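Local coordinates for botulinum neurotoxin type C1 (Clostridium botulinum, PDB 3R4S), which binds gangliosides on the neuronal surface through its receptor-binding region, bringing into nerve cells a zinc endopeptidase that cleaves proteins of the neurotransmitter-release machinery, at residues I84-W89 with D204-W209; N139-Y144 with N278-N283; I271-R276 with L404-K409. All coordinates share one frame; numbering follows the deposited sequence.

Contact 1: residues I84-W89 with D204-W209; sequences IRINKW and DNINMW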
loop_
_atom_site.group_PDB
_atom_site.type_symbol
_atom_site.label_atom_id
_atom_site.label_comp_id
_atom_site.label_asym_id
_atom_site.label_seq_id
_atom_site.Cartn_x
_atom_site.Cartn_y
_atom_site.Cartn_z
ATOM N N ILE A 84 -4.465 -6.225 5.218
ATOM C CA ILE A 84 -3.267 -6.829 5.762
ATOM C C ILE A 84 -2.028 -6.110 5.266
ATOM O O ILE A 84 -1.991 -5.603 4.141
ATOM C CB ILE A 84 -3.167 -8.331 5.394
ATOM C CG1 ILE A 84 -1.827 -8.905 5.878
ATOM C CG2 ILE A 84 -3.316 -8.546 3.871
ATOM C CD1 ILE A 84 -1.742 -10.435 5.751
ATOM N N ARG A 85 -1.017 -6.043 6.121
ATOM C CA ARG A 85 0.290 -5.539 5.720
ATOM C C ARG A 85 1.358 -6.473 6.285
ATOM O O ARG A 85 1.246 -6.922 7.431
ATOM C CB ARG A 85 0.517 -4.119 6.253
ATOM C CG ARG A 85 1.804 -3.470 5.737
ATOM C CD ARG A 85 2.042 -2.053 6.318
ATOM N NE ARG A 85 3.388 -1.614 5.962
ATOM C CZ ARG A 85 4.247 -1.022 6.784
ATOM N NH1 ARG A 85 3.917 -0.751 8.049
ATOM N NH2 ARG A 85 5.439 -0.674 6.327
ATOM N N ILE A 86 2.384 -6.756 5.484
ATOM C CA ILE A 86 3.517 -7.578 5.915
ATOM C C ILE A 86 4.817 -6.808 5.725
ATOM O O ILE A 86 5.057 -6.238 4.655
ATOM C CB ILE A 86 3.636 -8.887 5.082
ATOM C CG1 ILE A 86 2.293 -9.634 4.996
ATOM C CG2 ILE A 86 4.715 -9.811 5.663
ATOM C CD1 ILE A 86 1.954 -10.340 6.252
ATOM N N ASN A 87 5.662 -6.799 6.746
ATOM C CA ASN A 87 6.991 -6.193 6.611
ATOM C C ASN A 87 8.026 -7.027 7.353
ATOM O O ASN A 87 7.831 -7.358 8.518
ATOM C CB ASN A 87 7.000 -4.766 7.162
ATOM C CG ASN A 87 8.287 -4.011 6.817
ATOM O OD1 ASN A 87 8.634 -3.851 5.650
ATOM N ND2 ASN A 87 8.986 -3.537 7.838
ATOM N N LYS A 88 9.117 -7.398 6.695
ATOM C CA LYS A 88 9.400 -7.082 5.307
ATOM C C LYS A 88 9.137 -8.341 4.470
ATOM O O LYS A 88 9.770 -9.380 4.667
ATOM C CB LYS A 88 10.865 -6.645 5.206
ATOM C CG LYS A 88 11.357 -6.181 3.839
ATOM C CD LYS A 88 12.859 -5.832 3.923
ATOM C CE LYS A 88 13.444 -5.418 2.563
ATOM N NZ LYS A 88 14.919 -5.149 2.607
ATOM N N TRP A 89 8.174 -8.255 3.558
ATOM C CA TRP A 89 7.764 -9.404 2.763
ATOM C C TRP A 89 8.715 -9.613 1.580
ATOM O O TRP A 89 8.392 -9.298 0.436
ATOM C CB TRP A 89 6.319 -9.227 2.281
ATOM C CG TRP A 89 5.725 -10.451 1.631
ATOM C CD1 TRP A 89 6.306 -11.682 1.502
ATOM C CD2 TRP A 89 4.429 -10.553 1.019
ATOM N NE1 TRP A 89 5.451 -12.543 0.844
ATOM C CE2 TRP A 89 4.297 -11.870 0.531
ATOM C CE3 TRP A 89 3.372 -9.654 0.828
ATOM C CZ2 TRP A 89 3.145 -12.311 -0.131
ATOM C CZ3 TRP A 89 2.228 -10.094 0.165
ATOM C CH2 TRP A 89 2.124 -11.407 -0.303
ATOM N N ASP A 204 14.934 -13.226 9.685
ATOM C CA ASP A 204 14.513 -11.968 10.295
ATOM C C ASP A 204 13.077 -12.041 10.809
ATOM O O ASP A 204 12.225 -12.688 10.207
ATOM C CB ASP A 204 14.623 -10.821 9.283
ATOM C CG ASP A 204 16.031 -10.654 8.727
ATOM O OD1 ASP A 204 17.001 -11.067 9.401
ATOM O OD2 ASP A 204 16.165 -10.098 7.614
ATOM N N ASN A 205 12.814 -11.371 11.925
ATOM C CA ASN A 205 11.447 -11.174 12.381
ATOM C C ASN A 205 10.656 -10.466 11.276
ATOM O O ASN A 205 11.193 -9.618 10.557
ATOM C CB ASN A 205 11.439 -10.363 13.687
ATOM C CG ASN A 205 10.029 -9.902 14.114
ATOM O OD1 ASN A 205 9.321 -10.600 14.853
ATOM N ND2 ASN A 205 9.645 -8.702 13.682
ATOM N N ILE A 206 9.398 -10.857 11.107
ATOM C CA ILE A 206 8.480 -10.073 10.296
ATOM C C ILE A 206 7.343 -9.605 11.173
ATOM O O ILE A 206 7.056 -10.204 12.208
ATOM C CB ILE A 206 7.904 -10.858 9.098
ATOM C CG1 ILE A 206 7.147 -12.096 9.573
ATOM C CG2 ILE A 206 9.002 -11.220 8.097
ATOM C CD1 ILE A 206 6.384 -12.806 8.451
ATOM N N ASN A 207 6.705 -8.519 10.766
ATOM C CA ASN A 207 5.473 -8.084 11.406
ATOM C C ASN A 207 4.307 -8.260 10.453
ATOM O O ASN A 207 4.468 -8.198 9.234
ATOM C CB ASN A 207 5.549 -6.612 11.818
ATOM C CG ASN A 207 6.496 -6.374 12.967
ATOM O OD1 ASN A 207 7.374 -5.513 12.894
ATOM N ND2 ASN A 207 6.326 -7.131 14.038
ATOM N N MET A 208 3.125 -8.467 11.014
ATOM C CA MET A 208 1.917 -8.466 10.216
ATOM C C MET A 208 0.912 -7.549 10.893
ATOM O O MET A 208 0.732 -7.610 12.110
ATOM C CB MET A 208 1.362 -9.888 10.081
ATOM C CG MET A 208 -0.018 -9.960 9.435
ATOM S SD MET A 208 -0.661 -11.654 9.330
ATOM C CE MET A 208 -1.120 -11.977 11.040
ATOM N N TRP A 209 0.274 -6.691 10.108
ATOM C CA TRP A 209 -0.797 -5.847 10.606
ATOM C C TRP A 209 -2.081 -6.312 9.959
ATOM O O TRP A 209 -2.085 -6.683 8.777
ATOM C CB TRP A 209 -0.582 -4.389 10.212
ATOM C CG TRP A 209 0.596 -3.709 10.817
ATOM C CD1 TRP A 209 0.587 -2.829 11.867
ATOM C CD2 TRP A 209 1.954 -3.793 10.378
ATOM N NE1 TRP A 209 1.860 -2.371 12.112
ATOM C CE2 TRP A 209 2.720 -2.949 11.214
ATOM C CE3 TRP A 209 2.601 -4.507 9.365
ATOM C CZ2 TRP A 209 4.103 -2.802 11.071
ATOM C CZ3 TRP A 209 3.978 -4.357 9.219
ATOM C CH2 TRP A 209 4.710 -3.507 10.071
HETATM O O HOH W 1 11.553 -8.500 8.120
#
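Arg85 lies alongside Trp209, the two side chains projecting the same way from an antiparallel pair of strands. With CG anti to the backbone N (chi1 -173°) and the chain extended as far as NE, the arginine travels over the indole: CB sits 3.8 Å from Trp209 CE3, CG and CD follow over the same rim, and NH1 ends 3.5 Å from Trp209 CH2. The guanidinium is turned only 25° from the ring plane, and CZ stands 4.4 Å from the centroid of the six-membered ring, over the face, which meets the criteria for a stacked cation-pi pair. NE turns to a different partner, the carbonyl of Asn145. Asn87 CB reaches the edge of the same indole.

Beneath, the backbones alternate regularly. Arg85 with Trp209 and Asn87 with Asn207 are hydrogen-bonded pairs, Asn207 N giving the shortest bond, 2.8 Å to Asn87 O. Ile86 and Met208 form the non-hydrogen-bonded pair between them and send their side chains to the other face, where Ile86 CD1 is 3.8 Å from Met208 CG. Beyond the cis peptide before Lys88, a water joins Lys88 N to Asn205 O.

This is the pairing of strands 77-87 and 207-216 in the lectin-like jelly-roll domain. Strand 148-155 flanks the first, strand 49-52 the second, and Ile98 of strand 96-98 in the facing sheet covers Ile84 and Met208.

Contact 2: residues N139-Y144 with N278-N283; sequences NNAPGY and NNNDFN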
loop_
_atom_site.group_PDB
_atom_site.type_symbol
_atom_site.label_atom_id
_atom_site.label_comp_id
_atom_site.label_asym_id
_atom_site.label_seq_id
_atom_site.Cartn_x
_atom_site.Cartn_y
_atom_site.Cartn_z
ATOM N N ASN A 139 9.237 -5.680 -9.352
ATOM C CA ASN A 139 8.844 -4.324 -8.998
ATOM C C ASN A 139 8.837 -4.093 -7.493
ATOM O O ASN A 139 8.313 -3.088 -7.013
ATOM C CB ASN A 139 7.490 -3.995 -9.614
ATOM C CG ASN A 139 7.567 -3.866 -11.122
ATOM O OD1 ASN A 139 8.623 -3.539 -11.669
ATOM N ND2 ASN A 139 6.456 -4.128 -11.804
ATOM N N ASN A 140 9.447 -5.026 -6.765
ATOM C CA ASN A 140 9.364 -5.052 -5.314
ATOM C C ASN A 140 10.573 -5.691 -4.642
ATOM O O ASN A 140 10.409 -6.528 -3.755
ATOM C CB ASN A 140 8.101 -5.804 -4.876
ATOM C CG ASN A 140 6.830 -5.040 -5.188
ATOM O OD1 ASN A 140 6.476 -4.086 -4.487
ATOM N ND2 ASN A 140 6.136 -5.449 -6.248
ATOM N N ALA A 141 11.779 -5.285 -5.040
ATOM C CA ALA A 141 13.010 -5.803 -4.425
ATOM C C ALA A 141 13.142 -5.479 -2.935
ATOM O O ALA A 141 13.679 -6.282 -2.164
ATOM C CB ALA A 141 14.246 -5.309 -5.191
ATOM N N PRO A 142 12.666 -4.292 -2.520
ATOM C CA PRO A 142 12.663 -3.961 -1.089
ATOM C C PRO A 142 11.594 -4.737 -0.311
ATOM O O PRO A 142 11.501 -4.572 0.900
ATOM C CB PRO A 142 12.318 -2.467 -1.072
ATOM C CG PRO A 142 12.450 -1.998 -2.499
ATOM C CD PRO A 142 12.182 -3.179 -3.350
ATOM N N GLY A 143 10.796 -5.553 -0.997
ATOM C CA GLY A 143 9.726 -6.317 -0.363
ATOM C C GLY A 143 8.356 -5.709 -0.625
ATOM O O GLY A 143 8.246 -4.498 -0.811
ATOM N N TYR A 144 7.307 -6.532 -0.643
ATOM C CA TYR A 144 5.959 -6.007 -0.863
ATOM C C TYR A 144 5.386 -5.597 0.489
ATOM O O TYR A 144 4.545 -6.287 1.057
ATOM C CB TYR A 144 5.068 -7.041 -1.568
ATOM C CG TYR A 144 3.761 -6.491 -2.132
ATOM C CD1 TYR A 144 3.710 -5.920 -3.400
ATOM C CD2 TYR A 144 2.579 -6.561 -1.403
ATOM C CE1 TYR A 144 2.518 -5.428 -3.921
ATOM C CE2 TYR A 144 1.378 -6.070 -1.915
ATOM C CZ TYR A 144 1.354 -5.503 -3.173
ATOM O OH TYR A 144 0.161 -5.006 -3.674
ATOM N N ASN A 278 21.729 0.119 -3.599
ATOM C CA ASN A 278 21.079 -0.845 -2.723
ATOM C C ASN A 278 19.649 -1.102 -3.193
ATOM O O ASN A 278 18.713 -0.441 -2.750
ATOM C CB ASN A 278 21.072 -0.324 -1.287
ATOM C CG ASN A 278 22.419 0.245 -0.865
ATOM O OD1 ASN A 278 22.491 1.251 -0.156
ATOM N ND2 ASN A 278 23.495 -0.392 -1.316
ATOM N N ASN A 279 19.488 -2.063 -4.092
ATOM C CA ASN A 279 18.184 -2.354 -4.682
ATOM C C ASN A 279 17.157 -2.924 -3.721
ATOM O O ASN A 279 15.956 -2.865 -3.985
ATOM C CB ASN A 279 18.345 -3.300 -5.867
ATOM C CG ASN A 279 18.874 -2.598 -7.080
ATOM O OD1 ASN A 279 18.321 -1.579 -7.503
ATOM N ND2 ASN A 279 19.960 -3.122 -7.649
ATOM N N ASN A 280 17.631 -3.478 -2.613
ATOM C CA ASN A 280 16.756 -4.114 -1.641
ATOM C C ASN A 280 16.266 -3.142 -0.577
ATOM O O ASN A 280 15.547 -3.530 0.341
ATOM C CB ASN A 280 17.475 -5.284 -0.970
ATOM C CG ASN A 280 17.928 -6.336 -1.964
ATOM O OD1 ASN A 280 17.236 -6.627 -2.940
ATOM N ND2 ASN A 280 19.099 -6.915 -1.717
ATOM N N ASP A 281 16.661 -1.879 -0.692
ATOM C CA ASP A 281 16.222 -0.879 0.270
ATOM C C ASP A 281 15.877 0.446 -0.404
ATOM O O ASP A 281 16.188 0.664 -1.570
ATOM C CB ASP A 281 17.310 -0.628 1.314
ATOM C CG ASP A 281 17.720 -1.887 2.051
ATOM O OD1 ASP A 281 17.197 -2.107 3.163
ATOM O OD2 ASP A 281 18.573 -2.642 1.524
ATOM N N PHE A 282 15.213 1.316 0.344
ATOM C CA PHE A 282 15.088 2.717 -0.017
ATOM C C PHE A 282 15.896 3.472 1.021
ATOM O O PHE A 282 15.399 3.771 2.105
ATOM C CB PHE A 282 13.628 3.179 0.021
ATOM C CG PHE A 282 12.785 2.638 -1.104
ATOM C CD1 PHE A 282 12.934 3.120 -2.391
ATOM C CD2 PHE A 282 11.839 1.652 -0.870
ATOM C CE1 PHE A 282 12.158 2.628 -3.430
ATOM C CE2 PHE A 282 11.062 1.159 -1.898
ATOM C CZ PHE A 282 11.222 1.652 -3.183
ATOM N N ASN A 283 17.154 3.757 0.713
ATOM C CA ASN A 283 18.009 4.376 1.706
ATOM C C ASN A 283 19.145 5.194 1.106
ATOM O O ASN A 283 20.224 5.305 1.690
ATOM C CB ASN A 283 18.545 3.312 2.675
ATOM C CG ASN A 283 19.493 2.328 2.006
ATOM O OD1 ASN A 283 19.846 2.472 0.833
ATOM N ND2 ASN A 283 19.917 1.317 2.763
#
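Pro142 lays the CB-CG side of its ring against Phe282, with CG 3.5 Å from Phe282 CE2 and CB also near that carbon. The two side chains meet at a slant. Each belongs to a loop built round a type I beta turn, Asn140 to Gly143 in one and Asn278 to Asp281 in the other, so the contact joins a turn of the lectin-like domain to a turn of the trefoil domain. Each turn is closed by a backbone bond, Gly143 N to Asn140 O at 3.0 Å and Asp281 N to Asn278 O at 3.2 Å; the type follows from the backbone angles of Ala141-Pro142 and Asn279-Asn280.

Phe282 has CG anti to its carbonyl carbon (chi1 -72°), which brings the CE2 side of the ring round to the proline; Tyr241 meets the same phenylalanine ring edge-to-face. The turn backbones approach at Pro142 and Asn280, whose CA atoms are 4.1 Å apart. No direct hydrogen bond passes between the two segments here. Asn280 O accepts a hydrogen bond from Lys88 NZ, which also makes a long, weak ion pair with Asp281, so a lysine of the lectin-like domain adds a polar tie beside the apolar touch.

Ala141 CB lies close to Asn279 O, at 3.2 Å, and Pro142 CA makes a CA-H...O contact with Asn280 O, also 3.2 Å long, with an angle of 146° at the hydrogen.

Contact 3: residues I271-R276 with L404-K409; sequences IVFNTR and LVPTVK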
loop_
_atom_site.group_PDB
_atom_site.type_symbol
_atom_site.label_atom_id
_atom_site.label_comp_id
_atom_site.label_asym_id
_atom_site.label_seq_id
_atom_site.Cartn_x
_atom_site.Cartn_y
_atom_site.Cartn_z
ATOM N N ILE A 271 17.843 19.069 -9.494
ATOM C CA ILE A 271 17.589 17.701 -9.034
ATOM C C ILE A 271 17.830 16.729 -10.168
ATOM O O ILE A 271 17.448 16.987 -11.315
ATOM C CB ILE A 271 16.162 17.525 -8.513
ATOM C CG1 ILE A 271 15.943 18.431 -7.304
ATOM C CG2 ILE A 271 15.912 16.064 -8.148
ATOM C CD1 ILE A 271 14.517 18.439 -6.801
ATOM N N VAL A 272 18.492 15.623 -9.848
ATOM C CA VAL A 272 18.763 14.581 -10.830
ATOM C C VAL A 272 18.499 13.222 -10.203
ATOM O O VAL A 272 18.540 13.077 -8.983
ATOM C CB VAL A 272 20.230 14.630 -11.328
ATOM C CG1 VAL A 272 20.544 16.001 -11.905
ATOM C CG2 VAL A 272 21.196 14.297 -10.189
ATOM N N PHE A 273 18.237 12.227 -11.038
ATOM C CA PHE A 273 17.981 10.887 -10.543
ATOM C C PHE A 273 19.150 9.961 -10.836
ATOM O O PHE A 273 19.564 9.809 -11.985
ATOM C CB PHE A 273 16.683 10.334 -11.141
ATOM C CG PHE A 273 15.446 11.036 -10.650
ATOM C CD1 PHE A 273 14.817 10.630 -9.484
ATOM C CD2 PHE A 273 14.917 12.102 -11.353
ATOM C CE1 PHE A 273 13.675 11.282 -9.027
ATOM C CE2 PHE A 273 13.774 12.762 -10.904
ATOM C CZ PHE A 273 13.154 12.351 -9.740
ATOM N N ASN A 274 19.675 9.343 -9.783
ATOM C CA ASN A 274 20.797 8.416 -9.902
ATOM C C ASN A 274 20.372 6.983 -9.615
ATOM O O ASN A 274 19.497 6.743 -8.782
ATOM C CB ASN A 274 21.910 8.800 -8.917
ATOM C CG ASN A 274 22.619 10.096 -9.294
ATOM O OD1 ASN A 274 22.424 10.643 -10.381
ATOM N ND2 ASN A 274 23.452 10.590 -8.387
ATOM N N THR A 275 21.016 6.031 -10.283
ATOM C CA THR A 275 20.739 4.618 -10.073
ATOM C C THR A 275 21.099 4.156 -8.650
ATOM O O THR A 275 22.196 4.426 -8.160
ATOM C CB THR A 275 21.470 3.775 -11.119
ATOM O OG1 THR A 275 20.996 4.144 -12.420
ATOM C CG2 THR A 275 21.216 2.295 -10.896
ATOM N N ARG A 276 20.155 3.487 -7.987
ATOM C CA ARG A 276 20.353 2.960 -6.636
ATOM C C ARG A 276 21.460 1.916 -6.603
ATOM O O ARG A 276 21.586 1.099 -7.516
ATOM C CB ARG A 276 19.058 2.309 -6.119
ATOM C CG ARG A 276 17.961 3.297 -5.750
ATOM C CD ARG A 276 16.612 2.623 -5.356
ATOM N NE ARG A 276 15.585 3.659 -5.334
ATOM C CZ ARG A 276 15.478 4.571 -4.373
ATOM N NH1 ARG A 276 16.295 4.537 -3.326
ATOM N NH2 ARG A 276 14.548 5.511 -4.448
ATOM N N LEU A 404 18.667 12.559 -15.931
ATOM C CA LEU A 404 17.265 12.238 -15.680
ATOM C C LEU A 404 16.789 13.178 -14.581
ATOM O O LEU A 404 17.310 13.135 -13.469
ATOM C CB LEU A 404 17.128 10.772 -15.248
ATOM C CG LEU A 404 15.714 10.202 -15.046
ATOM C CD1 LEU A 404 14.894 10.308 -16.324
ATOM C CD2 LEU A 404 15.805 8.759 -14.597
ATOM N N VAL A 405 15.811 14.029 -14.892
ATOM C CA VAL A 405 15.428 15.123 -14.003
ATOM C C VAL A 405 13.911 15.214 -13.852
ATOM O O VAL A 405 13.180 14.830 -14.763
ATOM C CB VAL A 405 15.937 16.479 -14.549
ATOM C CG1 VAL A 405 17.454 16.450 -14.694
ATOM C CG2 VAL A 405 15.285 16.811 -15.903
ATOM N N PRO A 406 13.431 15.721 -12.696
ATOM C CA PRO A 406 11.990 15.955 -12.588
ATOM C C PRO A 406 11.612 17.179 -13.400
ATOM O O PRO A 406 12.408 18.125 -13.525
ATOM C CB PRO A 406 11.790 16.212 -11.088
ATOM C CG PRO A 406 13.067 16.843 -10.648
ATOM C CD PRO A 406 14.158 16.173 -11.491
ATOM N N THR A 407 10.415 17.163 -13.972
ATOM C CA THR A 407 9.961 18.273 -14.809
ATOM C C THR A 407 8.516 18.638 -14.529
ATOM O O THR A 407 7.772 17.874 -13.888
ATOM C CB THR A 407 10.015 17.915 -16.309
ATOM O OG1 THR A 407 9.145 16.799 -16.561
ATOM C CG2 THR A 407 11.444 17.568 -16.752
ATOM N N VAL A 408 8.129 19.813 -15.020
ATOM C CA VAL A 408 6.730 20.202 -15.143
ATOM C C VAL A 408 6.429 20.351 -16.627
ATOM O O VAL A 408 7.163 21.022 -17.350
ATOM C CB VAL A 408 6.432 21.544 -14.448
ATOM C CG1 VAL A 408 4.981 21.977 -14.708
ATOM C CG2 VAL A 408 6.718 21.449 -12.940
ATOM N N LYS A 409 5.371 19.693 -17.081
ATOM C CA LYS A 409 4.850 19.874 -18.425
ATOM C C LYS A 409 3.650 20.808 -18.328
ATOM O O LYS A 409 2.646 20.470 -17.698
ATOM C CB LYS A 409 4.409 18.522 -18.997
ATOM C CG LYS A 409 3.606 18.600 -20.295
ATOM C CD LYS A 409 4.366 19.362 -21.363
ATOM C CE LYS A 409 3.772 19.136 -22.755
ATOM N NZ LYS A 409 2.377 19.632 -22.838
HETATM O O HOH W 2 20.614 11.502 -14.120
#
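Ile271 meets Pro406 at about a right angle, its CB and CG2 set against CG and CD of the proline ring; CG2 to Pro406 CD is 3.8 Å. Ile271 O is touched by two groups from directions nearly perpendicular to each other, Val405 CG1 at 3.4 Å and Pro406 CD equally near.

At Val272 the strands come close, with CA 4.6 Å from Val405 CA. The valine side chains pass obliquely, CG1 to CG1, at 4.2 Å. Val272 CA also directs its hydrogen to Leu404 O in a CA-H...O contact.

Phe273 makes the one direct backbone hydrogen bond between these segments. Its N reaches Leu404 O at 2.8 Å, nearly in line with the carbonyl bond, although the angle at the hydrogen is 148°. A water extends the link, donating to Phe273 O and accepting from Leu404 N. With CG anti to the carbonyl carbon (chi1 -68°), the phenyl ring turns its CD2-CE2 edge to the opposing backbone: CD2 is 3.4 Å from Leu404 O, and CE2 is 3.5 Å from Pro406 N. Leu404 approaches the root of this side chain, placing CD2 against Phe273 CB.

The strand axes diverge, at 137° between their directions. The contact is a brief, steeply crossed meeting of two strands from different sheets, joined by one direct hydrogen bond and a water, in the buried part of the C-terminal beta-trefoil domain. Tyr265, backbone-bonded to Val272, lines the pocket of the bound N-acetyl-beta-neuraminic acid; the Val272 side chain itself is about 8 Å from that sugar. Strand 262-267 pairs with 270-275 in a two-stranded hairpin, while strand 401-409 runs between 338-345 and 381-392, whose Leu343 and Ile387 cover Ile271 and Phe273.

Contacts 1 and 3 lie in separate domains, their centres about 31 Å apart; contact 2 spans the boundary. Contact 3 is fully buried, with apolar side chains, and one direct backbone bond and a water as its polar part. Contact 1 is partly buried, with a regular ladder, apolar packing on one face and a cation-pi stack on the other. Contact 2, at the surface, joins loops rather than strands. It touches both others: Trp89 O lies 3.2 Å from Tyr144 N, a probable hydrogen bond, and Arg276 CZ packs 3.5 Å from Phe282 CD1. A single residue separates segments 271-276 and 278-283, so one strand and its following loop serve both trefoil core and domain interface.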